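Response regulator aspartate phosphatase H (PDB 3Q15) dephosphorylates the sporulation response regulator Spo0F and also acts on ComA, so that competence and sporulation are separated in time. Local coordinates at residues D238-A241 and V242-Q246. Residues are numbered along the deposited sequence; the frame is centred on the assembly and turned at random.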
ATOM      1  N   ASP A 238      26.907   0.488 -21.302  1.00 64.55           N
ATOM      2  CA  ASP A 238      27.991  -0.350 -20.800  1.00 67.73           C
ATOM      3  C   ASP A 238      29.278   0.415 -20.512  1.00 65.22           C
ATOM      4  O   ASP A 238      29.976   0.119 -19.542  1.00 62.37           O
ATOM      5  CB  ASP A 238      28.267  -1.494 -21.778  1.00 77.32           C
ATOM      6  CG  ASP A 238      27.697  -1.229 -23.156  1.00 83.93           C
ATOM      7  OD1 ASP A 238      26.491  -1.485 -23.358  1.00 87.24           O
ATOM      8  OD2 ASP A 238      28.454  -0.766 -24.035  1.00 84.70           O
ATOM      9  N   GLN A 239      29.594   1.394 -21.352  1.00 63.62           N
ATOM     10  CA  GLN A 239      30.816   2.170 -21.180  1.00 64.97           C
ATOM     11  C   GLN A 239      30.791   2.938 -19.858  1.00 66.81           C
ATOM     12  O   GLN A 239      31.739   2.875 -19.076  1.00 64.16           O
ATOM     13  CB  GLN A 239      31.027   3.114 -22.368  1.00 79.20           C
ATOM     14  CG  GLN A 239      32.419   3.720 -22.448  1.00 83.49           C
ATOM     15  CD  GLN A 239      32.823   4.073 -23.870  1.00 87.66           C
ATOM     16  OE1 GLN A 239      32.648   3.276 -24.794  1.00 87.27           O
ATOM     17  NE2 GLN A 239      33.366   5.271 -24.052  1.00 90.64           N
ATOM     18  N   MET A 240      29.697   3.651 -19.608  1.00 66.64           N
ATOM     19  CA  MET A 240      29.526   4.365 -18.347  1.00 68.50           C
ATOM     20  C   MET A 240      29.482   3.395 -17.170  1.00 67.68           C
ATOM     21  O   MET A 240      30.020   3.672 -16.100  1.00 60.61           O
ATOM     22  CB  MET A 240      28.252   5.213 -18.381  1.00 69.31           C
ATOM     23  CG  MET A 240      28.361   6.444 -19.260  1.00 69.13           C
ATOM     24  SD  MET A 240      29.538   7.636 -18.598  1.00 82.55           S
ATOM     25  CE  MET A 240      28.619   8.273 -17.203  1.00 72.80           C
ATOM     26  N   ALA A 241      28.834   2.256 -17.376  1.00 50.81           N
ATOM     27  CA  ALA A 241      28.771   1.221 -16.355  1.00 48.28           C
ATOM     28  C   ALA A 241      30.173   0.783 -15.953  1.00 49.10           C
ATOM     29  O   ALA A 241      30.532   0.809 -14.776  1.00 50.45           O
ATOM     30  CB  ALA A 241      27.972   0.035 -16.854  1.00 46.75           C
ATOM     31  N   VAL A 242      30.969   0.385 -16.939  1.00 49.22           N
ATOM     32  CA  VAL A 242      32.312  -0.107 -16.662  1.00 51.73           C
ATOM     33  C   VAL A 242      33.151   0.974 -15.999  1.00 55.28           C
ATOM     34  O   VAL A 242      33.934   0.698 -15.091  1.00 58.05           O
ATOM     35  CB  VAL A 242      33.017  -0.591 -17.939  1.00 51.48           C
ATOM     36  CG1 VAL A 242      34.518  -0.701 -17.710  1.00 49.20           C
ATOM     37  CG2 VAL A 242      32.433  -1.920 -18.389  1.00 47.79           C
ATOM     38  N   GLU A 243      32.971   2.207 -16.457  1.00 54.32           N
ATOM     39  CA  GLU A 243      33.691   3.344 -15.904  1.00 59.23           C
ATOM     40  C   GLU A 243      33.418   3.500 -14.412  1.00 58.18           C
ATOM     41  O   GLU A 243      34.337   3.673 -13.610  1.00 60.36           O
ATOM     42  CB  GLU A 243      33.300   4.620 -16.645  1.00 62.03           C
ATOM     43  CG  GLU A 243      33.852   5.885 -16.031  1.00 70.88           C
ATOM     44  CD  GLU A 243      33.504   7.110 -16.844  1.00 77.45           C
ATOM     45  OE1 GLU A 243      33.312   6.968 -18.071  1.00 78.34           O
ATOM     46  OE2 GLU A 243      33.417   8.211 -16.257  1.00 80.07           O
ATOM     47  N   HIS A 244      32.146   3.433 -14.040  1.00 54.84           N
ATOM     48  CA  HIS A 244      31.780   3.589 -12.642  1.00 54.03           C
ATOM     49  C   HIS A 244      32.125   2.358 -11.814  1.00 53.19           C
ATOM     50  O   HIS A 244      32.533   2.485 -10.662  1.00 56.25           O
ATOM     51  CB  HIS A 244      30.309   3.984 -12.499  1.00 52.21           C
ATOM     52  CG  HIS A 244      30.024   5.385 -12.943  1.00 53.62           C
ATOM     53  ND1 HIS A 244      29.867   5.729 -14.267  1.00 50.89           N
ATOM     54  CD2 HIS A 244      29.890   6.535 -12.237  1.00 54.09           C
ATOM     55  CE1 HIS A 244      29.635   7.027 -14.359  1.00 51.72           C
ATOM     56  NE2 HIS A 244      29.647   7.538 -13.140  1.00 52.39           N
ATOM     57  N   PHE A 245      31.977   1.170 -12.397  1.00 50.24           N
ATOM     58  CA  PHE A 245      32.389  -0.047 -11.706  1.00 51.53           C
ATOM     59  C   PHE A 245      33.840   0.086 -11.256  1.00 54.19           C
ATOM     60  O   PHE A 245      34.175  -0.204 -10.107  1.00 55.04           O
ATOM     61  CB  PHE A 245      32.215  -1.290 -12.589  1.00 51.36           C
ATOM     62  CG  PHE A 245      30.821  -1.856 -12.581  1.00 51.34           C
ATOM     63  CD1 PHE A 245      30.212  -2.228 -11.390  1.00 52.56           C
ATOM     64  CD2 PHE A 245      30.125  -2.031 -13.764  1.00 50.78           C
ATOM     65  CE1 PHE A 245      28.927  -2.752 -11.380  1.00 51.52           C
ATOM     66  CE2 PHE A 245      28.842  -2.554 -13.765  1.00 49.34           C
ATOM     67  CZ  PHE A 245      28.241  -2.916 -12.571  1.00 49.94           C
ATOM     68  N   GLN A 246      34.697   0.543 -12.161  1.00 57.78           N
ATOM     69  CA  GLN A 246      36.115   0.684 -11.856  1.00 62.69           C
ATOM     70  C   GLN A 246      36.381   1.779 -10.824  1.00 60.21           C
ATOM     71  O   GLN A 246      37.311   1.672 -10.024  1.00 61.77           O
ATOM     72  CB  GLN A 246      36.922   0.903 -13.137  1.00 67.71           C
ATOM     73  CG  GLN A 246      36.836  -0.290 -14.082  1.00 72.16           C
ATOM     74  CD  GLN A 246      37.639  -0.112 -15.353  1.00 79.94           C
ATOM     75  OE1 GLN A 246      38.024   1.001 -15.713  1.00 83.90           O
ATOM     76  NE2 GLN A 246      37.899  -1.218 -16.044  1.00 80.52           N
TER
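His244 and Met240 meet one turn apart in the first turns of helix 238-255, within the predicted fourth tetratricopeptide repeat, and the backbone oxygen of Met240 takes two bonds from the histidine. One is the ordinary i to i+4 helix bond from His244 N, 3.0 Å from Met240 O. The other can be traced along the side chain. CB lies 3.6 Å from Met240 O; there CG turns anti to the carbonyl carbon (chi1 -71°), which carries the ring back toward the preceding turn. ND1 then donates to Met240 O over 2.8 Å with an N-H...O angle of 166°, and the oxygen sits only 1° out of the ring plane. The two donors approach from opposite faces of the Met240 carbonyl plane, so they share one acceptor without competing for the same side. With ND1 rather than CD2 facing the oxygen, the bond probably holds the imidazole in this flip. Further out, CE1 meets Met240 CE at 3.3 Å, the methionine chain being bent at chi2 and chi3 to run alongside, with its sulfur at the ring edge. The histidine also packs on Ile228, Ala229 and Tyr232 of the preceding helix 218-235, whereas Val242 packs on helix 260-273 and Phe245 touches both helices. Since the second bond comes from the ring N-H of His244, a leucine in its place would probably leave Met240 O with the backbone donor alone of the two. On the buried side, Phe245 CE2 lies 4.1 Å from Ala241 CB.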